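Local atomic coordinates of phosphotransferase (Brucella abortus, PDB entry 4QPK), a protein that relays phosphoryl groups as a homodimeric histidine phosphotransferase in a phosphorelay with CtrA that controls growth, division and intracellular survival. Residues I101-A106 with P215-L220; R170-G173 with P178-V181. One frame throughout, in Å; residues are numbered along the deposited sequence.

Interaction 1. Residues I101-A106 with P215-L220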
ATOM      1  N   ILE B 101       0.207   1.218   9.786  1.00 14.94           N
ATOM      2  CA  ILE B 101       0.862   2.095  10.753  1.00 16.30           C
ATOM      3  C   ILE B 101       2.332   2.333  10.391  1.00 17.63           C
ATOM      4  O   ILE B 101       2.793   3.467  10.444  1.00 21.46           O
ATOM      5  CB  ILE B 101       0.777   1.514  12.191  1.00 14.03           C
ATOM      6  CG1 ILE B 101      -0.684   1.247  12.564  1.00 17.25           C
ATOM      7  CG2 ILE B 101       1.390   2.489  13.215  1.00 18.65           C
ATOM      8  CD1 ILE B 101      -0.887   0.763  14.011  1.00 23.49           C
ATOM      9  N   ALA B 102       3.066   1.299   9.980  1.00 13.88           N
ATOM     10  CA  ALA B 102       4.501   1.465   9.745  1.00 15.28           C
ATOM     11  C   ALA B 102       4.796   2.304   8.494  1.00 18.62           C
ATOM     12  O   ALA B 102       5.741   3.103   8.469  1.00 16.30           O
ATOM     13  CB  ALA B 102       5.184   0.103   9.627  1.00 16.16           C
ATOM     14  N   PHE B 103       3.972   2.132   7.469  1.00 15.18           N
ATOM     15  CA  PHE B 103       4.160   2.845   6.203  1.00 17.60           C
ATOM     16  C   PHE B 103       3.062   3.881   5.995  1.00 20.73           C
ATOM     17  O   PHE B 103       3.311   4.950   5.446  1.00 20.30           O
ATOM     18  CB  PHE B 103       4.166   1.879   5.003  1.00 17.82           C
ATOM     19  CG  PHE B 103       5.259   0.840   5.033  1.00 18.51           C
ATOM     20  CD1 PHE B 103       6.490   1.094   5.603  1.00 21.50           C
ATOM     21  CD2 PHE B 103       5.038  -0.410   4.478  1.00 28.97           C
ATOM     22  CE1 PHE B 103       7.484   0.116   5.614  1.00 21.47           C
ATOM     23  CE2 PHE B 103       6.018  -1.386   4.490  1.00 31.39           C
ATOM     24  CZ  PHE B 103       7.244  -1.120   5.059  1.00 24.71           C
ATOM     25  N   GLY B 104       1.845   3.543   6.418  1.00 19.19           N
ATOM     26  CA  GLY B 104       0.665   4.378   6.248  1.00 14.51           C
ATOM     27  C   GLY B 104       0.505   5.505   7.258  1.00 18.23           C
ATOM     28  O   GLY B 104       1.407   5.816   8.037  1.00 19.20           O
ATOM     29  N   ALA B 105      -0.660   6.127   7.239  1.00 19.11           N
ATOM     30  CA  ALA B 105      -0.959   7.219   8.163  1.00 24.51           C
ATOM     31  C   ALA B 105      -1.912   6.806   9.294  1.00 29.99           C
ATOM     32  O   ALA B 105      -2.403   7.651  10.040  1.00 32.46           O
ATOM     33  CB  ALA B 105      -1.551   8.392   7.390  1.00 28.59           C
ATOM     34  N   ALA B 106      -2.161   5.510   9.441  1.00 30.10           N
ATOM     35  CA  ALA B 106      -3.209   5.061  10.364  1.00 38.91           C
ATOM     36  C   ALA B 106      -2.835   5.157  11.830  1.00 38.89           C
ATOM     37  O   ALA B 106      -1.650   5.180  12.185  1.00 31.32           O
ATOM     38  CB  ALA B 106      -3.601   3.661  10.050  1.00 35.91           C
ATOM     39  N   PRO B 215      14.748   0.251   4.127  1.00 17.45           N
ATOM     40  CA  PRO B 215      15.822   0.885   4.914  1.00 20.03           C
ATOM     41  C   PRO B 215      16.002   2.380   4.623  1.00 20.43           C
ATOM     42  O   PRO B 215      16.291   3.143   5.548  1.00 18.10           O
ATOM     43  CB  PRO B 215      17.078   0.096   4.509  1.00 21.33           C
ATOM     44  CG  PRO B 215      16.689  -0.736   3.333  1.00 25.74           C
ATOM     45  CD  PRO B 215      15.216  -0.974   3.459  1.00 18.95           C
ATOM     46  N   TYR B 216      15.809   2.791   3.371  1.00 19.68           N
ATOM     47  CA  TYR B 216      15.847   4.208   3.036  1.00 19.34           C
ATOM     48  C   TYR B 216      14.808   4.965   3.849  1.00 21.21           C
ATOM     49  O   TYR B 216      15.099   5.980   4.488  1.00 18.96           O
ATOM     50  CB  TYR B 216      15.613   4.405   1.530  1.00 19.64           C
ATOM     51  CG  TYR B 216      15.373   5.848   1.158  1.00 22.36           C
ATOM     52  CD1 TYR B 216      16.427   6.721   0.936  1.00 30.63           C
ATOM     53  CD2 TYR B 216      14.078   6.344   1.064  1.00 24.31           C
ATOM     54  CE1 TYR B 216      16.192   8.051   0.608  1.00 28.84           C
ATOM     55  CE2 TYR B 216      13.835   7.669   0.748  1.00 30.69           C
ATOM     56  CZ  TYR B 216      14.891   8.515   0.519  1.00 35.02           C
ATOM     57  OH  TYR B 216      14.629   9.835   0.203  1.00 37.30           O
ATOM     58  N   TYR B 217      13.591   4.432   3.851  1.00 16.25           N
ATOM     59  CA  TYR B 217      12.468   5.047   4.549  1.00 17.34           C
ATOM     60  C   TYR B 217      12.707   5.144   6.056  1.00 19.20           C
ATOM     61  O   TYR B 217      12.342   6.143   6.702  1.00 17.06           O
ATOM     62  CB  TYR B 217      11.203   4.236   4.259  1.00 15.83           C
ATOM     63  CG  TYR B 217       9.904   4.807   4.810  1.00 15.75           C
ATOM     64  CD1 TYR B 217       9.440   6.054   4.424  1.00 17.53           C
ATOM     65  CD2 TYR B 217       9.121   4.061   5.689  1.00 16.21           C
ATOM     66  CE1 TYR B 217       8.244   6.556   4.920  1.00 17.82           C
ATOM     67  CE2 TYR B 217       7.925   4.558   6.189  1.00 15.64           C
ATOM     68  CZ  TYR B 217       7.489   5.802   5.798  1.00 17.25           C
ATOM     69  OH  TYR B 217       6.297   6.278   6.302  1.00 18.44           O
ATOM     70  N   THR B 218      13.312   4.103   6.615  1.00 16.92           N
ATOM     71  CA  THR B 218      13.637   4.084   8.039  1.00 16.28           C
ATOM     72  C   THR B 218      14.536   5.273   8.404  1.00 16.93           C
ATOM     73  O   THR B 218      14.278   5.993   9.371  1.00 17.03           O
ATOM     74  CB  THR B 218      14.338   2.765   8.427  1.00 18.11           C
ATOM     75  OG1 THR B 218      13.488   1.650   8.097  1.00 16.94           O
ATOM     76  CG2 THR B 218      14.652   2.746   9.924  1.00 18.13           C
ATOM     77  N   LEU B 219      15.572   5.488   7.600  1.00 18.04           N
ATOM     78  CA  LEU B 219      16.512   6.586   7.836  1.00 20.28           C
ATOM     79  C   LEU B 219      15.832   7.938   7.630  1.00 18.52           C
ATOM     80  O   LEU B 219      16.091   8.891   8.360  1.00 21.16           O
ATOM     81  CB  LEU B 219      17.724   6.444   6.913  1.00 19.99           C
ATOM     82  CG  LEU B 219      18.562   5.199   7.217  1.00 23.18           C
ATOM     83  CD1 LEU B 219      19.487   4.875   6.068  1.00 21.69           C
ATOM     84  CD2 LEU B 219      19.356   5.361   8.516  1.00 26.29           C
ATOM     85  N   LEU B 220      14.952   8.012   6.634  1.00 18.99           N
ATOM     86  CA  LEU B 220      14.209   9.232   6.365  1.00 17.50           C
ATOM     87  C   LEU B 220      13.318   9.616   7.549  1.00 19.16           C
ATOM     88  O   LEU B 220      13.230  10.797   7.913  1.00 20.12           O
ATOM     89  CB  LEU B 220      13.357   9.055   5.102  1.00 18.21           C
ATOM     90  CG  LEU B 220      12.711  10.275   4.464  1.00 31.25           C
ATOM     91  CD1 LEU B 220      13.787  11.220   3.952  1.00 36.89           C
ATOM     92  CD2 LEU B 220      11.807   9.828   3.326  1.00 30.54           C
TER

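Interaction 2. Residues R170-G173 with P178-V181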
ATOM      1  N   ARG B 170      12.601  -2.770  23.404  1.00 19.08           N
ATOM      2  CA  ARG B 170      12.411  -2.000  24.636  1.00 19.60           C
ATOM      3  C   ARG B 170      12.193  -0.527  24.359  1.00 19.66           C
ATOM      4  O   ARG B 170      12.972   0.106  23.639  1.00 22.50           O
ATOM      5  CB  ARG B 170      13.614  -2.142  25.588  1.00 23.88           C
ATOM      6  CG  ARG B 170      13.894  -3.548  26.021  1.00 26.86           C
ATOM      7  CD  ARG B 170      14.795  -3.589  27.243  1.00 35.51           C
ATOM      8  NE  ARG B 170      15.881  -2.618  27.164  1.00 32.30           N
ATOM      9  CZ  ARG B 170      17.096  -2.877  26.688  1.00 43.44           C
ATOM     10  NH1 ARG B 170      17.388  -4.082  26.210  1.00 36.99           N
ATOM     11  NH2 ARG B 170      18.020  -1.921  26.675  1.00 42.72           N
ATOM     12  N   LEU B 171      11.138   0.018  24.949  1.00 19.12           N
ATOM     13  CA  LEU B 171      10.890   1.445  24.927  1.00 20.30           C
ATOM     14  C   LEU B 171      11.418   2.050  26.212  1.00 24.35           C
ATOM     15  O   LEU B 171      11.044   1.617  27.310  1.00 23.98           O
ATOM     16  CB  LEU B 171       9.395   1.749  24.796  1.00 23.33           C
ATOM     17  CG  LEU B 171       8.610   1.038  23.700  1.00 26.38           C
ATOM     18  CD1 LEU B 171       7.226   1.655  23.610  1.00 31.95           C
ATOM     19  CD2 LEU B 171       9.335   1.146  22.385  1.00 26.58           C
ATOM     20  N   GLU B 172      12.274   3.053  26.070  1.00 22.27           N
ATOM     21  CA  GLU B 172      12.930   3.694  27.207  1.00 27.24           C
ATOM     22  C   GLU B 172      12.835   5.211  27.084  1.00 27.58           C
ATOM     23  O   GLU B 172      12.229   5.719  26.145  1.00 25.79           O
ATOM     24  CB  GLU B 172      14.393   3.250  27.294  1.00 28.81           C
ATOM     25  CG  GLU B 172      14.566   1.734  27.425  1.00 29.66           C
ATOM     26  CD  GLU B 172      16.023   1.280  27.403  1.00 36.06           C
ATOM     27  OE1 GLU B 172      16.919   2.112  27.136  1.00 31.84           O
ATOM     28  OE2 GLU B 172      16.268   0.078  27.649  1.00 35.46           O
ATOM     29  N   GLY B 173      13.430   5.935  28.030  1.00 31.91           N
ATOM     30  CA  GLY B 173      13.417   7.387  27.973  1.00 28.86           C
ATOM     31  C   GLY B 173      12.097   8.006  28.389  1.00 29.61           C
ATOM     32  O   GLY B 173      11.274   7.373  29.052  1.00 34.54           O
ATOM     33  N   PRO B 178      12.114   9.953  23.726  1.00 24.29           N
ATOM     34  CA  PRO B 178      12.071   8.490  23.745  1.00 22.20           C
ATOM     35  C   PRO B 178      13.360   7.840  23.251  1.00 21.91           C
ATOM     36  O   PRO B 178      14.092   8.416  22.448  1.00 25.52           O
ATOM     37  CB  PRO B 178      10.899   8.164  22.802  1.00 21.51           C
ATOM     38  CG  PRO B 178      10.835   9.352  21.872  1.00 21.67           C
ATOM     39  CD  PRO B 178      11.207  10.534  22.718  1.00 28.82           C
ATOM     40  N   ARG B 179      13.620   6.630  23.730  1.00 22.86           N
ATOM     41  CA  ARG B 179      14.711   5.816  23.225  1.00 21.14           C
ATOM     42  C   ARG B 179      14.145   4.445  22.843  1.00 21.14           C
ATOM     43  O   ARG B 179      13.400   3.849  23.617  1.00 22.14           O
ATOM     44  CB  ARG B 179      15.833   5.679  24.269  1.00 23.57           C
ATOM     45  CG  ARG B 179      16.948   4.727  23.849  1.00 28.97           C
ATOM     46  CD  ARG B 179      18.181   4.825  24.761  1.00 36.70           C
ATOM     47  NE  ARG B 179      17.895   4.467  26.147  1.00 44.13           N
ATOM     48  CZ  ARG B 179      17.779   5.343  27.145  1.00 48.43           C
ATOM     49  NH1 ARG B 179      17.934   6.643  26.918  1.00 49.78           N
ATOM     50  NH2 ARG B 179      17.517   4.919  28.376  1.00 49.49           N
ATOM     51  N   PHE B 180      14.452   3.982  21.627  1.00 20.58           N
ATOM     52  CA  PHE B 180      14.011   2.669  21.169  1.00 20.21           C
ATOM     53  C   PHE B 180      15.193   1.724  21.099  1.00 21.68           C
ATOM     54  O   PHE B 180      16.220   2.056  20.523  1.00 23.99           O
ATOM     55  CB  PHE B 180      13.340   2.744  19.782  1.00 19.37           C
ATOM     56  CG  PHE B 180      12.255   3.775  19.677  1.00 20.31           C
ATOM     57  CD1 PHE B 180      12.135   4.554  18.525  1.00 19.30           C
ATOM     58  CD2 PHE B 180      11.333   3.952  20.706  1.00 19.41           C
ATOM     59  CE1 PHE B 180      11.130   5.503  18.408  1.00 18.54           C
ATOM     60  CE2 PHE B 180      10.327   4.899  20.597  1.00 22.28           C
ATOM     61  CZ  PHE B 180      10.223   5.676  19.440  1.00 18.91           C
ATOM     62  N   VAL B 181      15.044   0.533  21.661  1.00 18.74           N
ATOM     63  CA  VAL B 181      16.120  -0.436  21.615  1.00 21.29           C
ATOM     64  C   VAL B 181      15.614  -1.738  21.021  1.00 23.06           C
ATOM     65  O   VAL B 181      14.705  -2.366  21.560  1.00 22.05           O
ATOM     66  CB  VAL B 181      16.712  -0.689  23.014  1.00 19.88           C
ATOM     67  CG1 VAL B 181      17.968  -1.536  22.893  1.00 22.81           C
ATOM     68  CG2 VAL B 181      17.017   0.653  23.700  1.00 21.60           C
TER

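Interaction 1. Residues I101-A106 with P215-L220
Y217, on helix 213-225 of the C-terminal domain, which resembles the ATP-binding domain of histidine kinases, reaches A102, the last residue of helix 78-102, and F103 just beyond it; helix 78-102 is the second long helix of the helical hairpin that forms the DHp domain. The contact is small, 113 Å² in all, and buried; Y217 alone makes it from helix 213-225.

The apolar part is an aromatic pair. F103 presents CD1, which lies 3.8 Å from CE2 of Y217, and CE2 in turn sits at the edge of the F103 ring, near its plane. The two planes are inclined at 68° with the ring centroids 6.0 Å apart, an oblique meeting that is neither a stack nor a T-shaped pair. With its CG anti to the backbone N (chi1 -175°), the tyrosine ring extends from its helix toward the end of the other. It spans the 8.8 Å between F103 CA and Y217 CA. I54 of helix 43-74 also packs on F103, as does C51 of the second subunit, while L44 of that subunit touches Y217, so the pair is part of the dimer interface.

The polar part gathers where helix 78-102 ends. K148, from helix 144-160, donates hydrogen bonds to the carbonyl oxygens of F103 and G104 and is also hydrogen-bonded to the hydroxyl of Y217, linking the tyrosine to the turn that follows helix 78-102 through a shared ammonium group; its positive charge would probably polarise these oxygens. N152 of the same helix supplies ND2 to the A102 carbonyl. That same A102 O lies in the plane of the Y217 ring, at its edge, 3.5 Å from Y217 CE2.

Interaction 2. Residues R170-G173 with P178-V181
Strands 170-173 and 178-181 pair antiparallel as the two arms of a beta hairpin, the axes of the two segments approaching to 4.4 Å at 151°, with R170-V181 and E172-R179 as hydrogen-bonded pairs and L171-F180 and G173-P178 as non-hydrogen-bonded pairs. The hairpin belongs to the mixed sheet of the C-terminal domain. Two reciprocal pairs of N-H to O bonds join it, among them R170 N to V181 O at 2.8 Å. The bond from R179 N to E172 O departs from the usual geometry, its donor lying 58° out of the carbonyl plane.

On the face that carries R170, E172, R179 and V181, a salt-bridge network runs across both strands. The E172 carboxylate divides its oxygens between two arginines. OE2 takes NE and NH2 of R170, which grips it side-on from within its own strand, both nitrogens approaching from one face of the carboxylate. From the facing strand, R179 NE lies 2.7 Å from E172 OE1. R179 NH2 adds a weak second bond to the same oxygen. The carboxylate stands 76° from the R179 guanidinium plane, yet OE1 lies at the edge of that guanidinium. One negative group thus holds two positive ones and helps to set their orientation. A bend at chi3 (62°) turns the R179 head back toward E172. V181 packs beside this network: its CG1 comes over one face of the R170 guanidinium, 3.8 Å from R170 NH2, while CG2 touches the E172 carboxylate.

The other face is apolar and turns toward helix 144-160, where L150 receives both L171 and F180. W135 of strand 132-136 flanks L171. Within the hairpin L171 and F180 meet obliquely, CD2 of L171 lying 3.8 Å from CD2 of F180.

Interaction 2 is nested along the chain inside the loop closed by interaction 1: both of its strands fall between residues 106 and 215. The centres of the two interactions lie 18 Å apart, with nearest atoms about 9 Å from each other, and they do not touch. Interaction 1 joins the end of helix 78-102 to helix 213-225, against the second subunit, whereas interaction 2 builds part of the five-stranded mixed sheet and touches no other chain of the assembly. Helix 144-160 connects them, giving K148 and N152 to the first and L150 to the apolar face of the second. This helix thus links the sheet to the contact between the DHp and C-terminal domains.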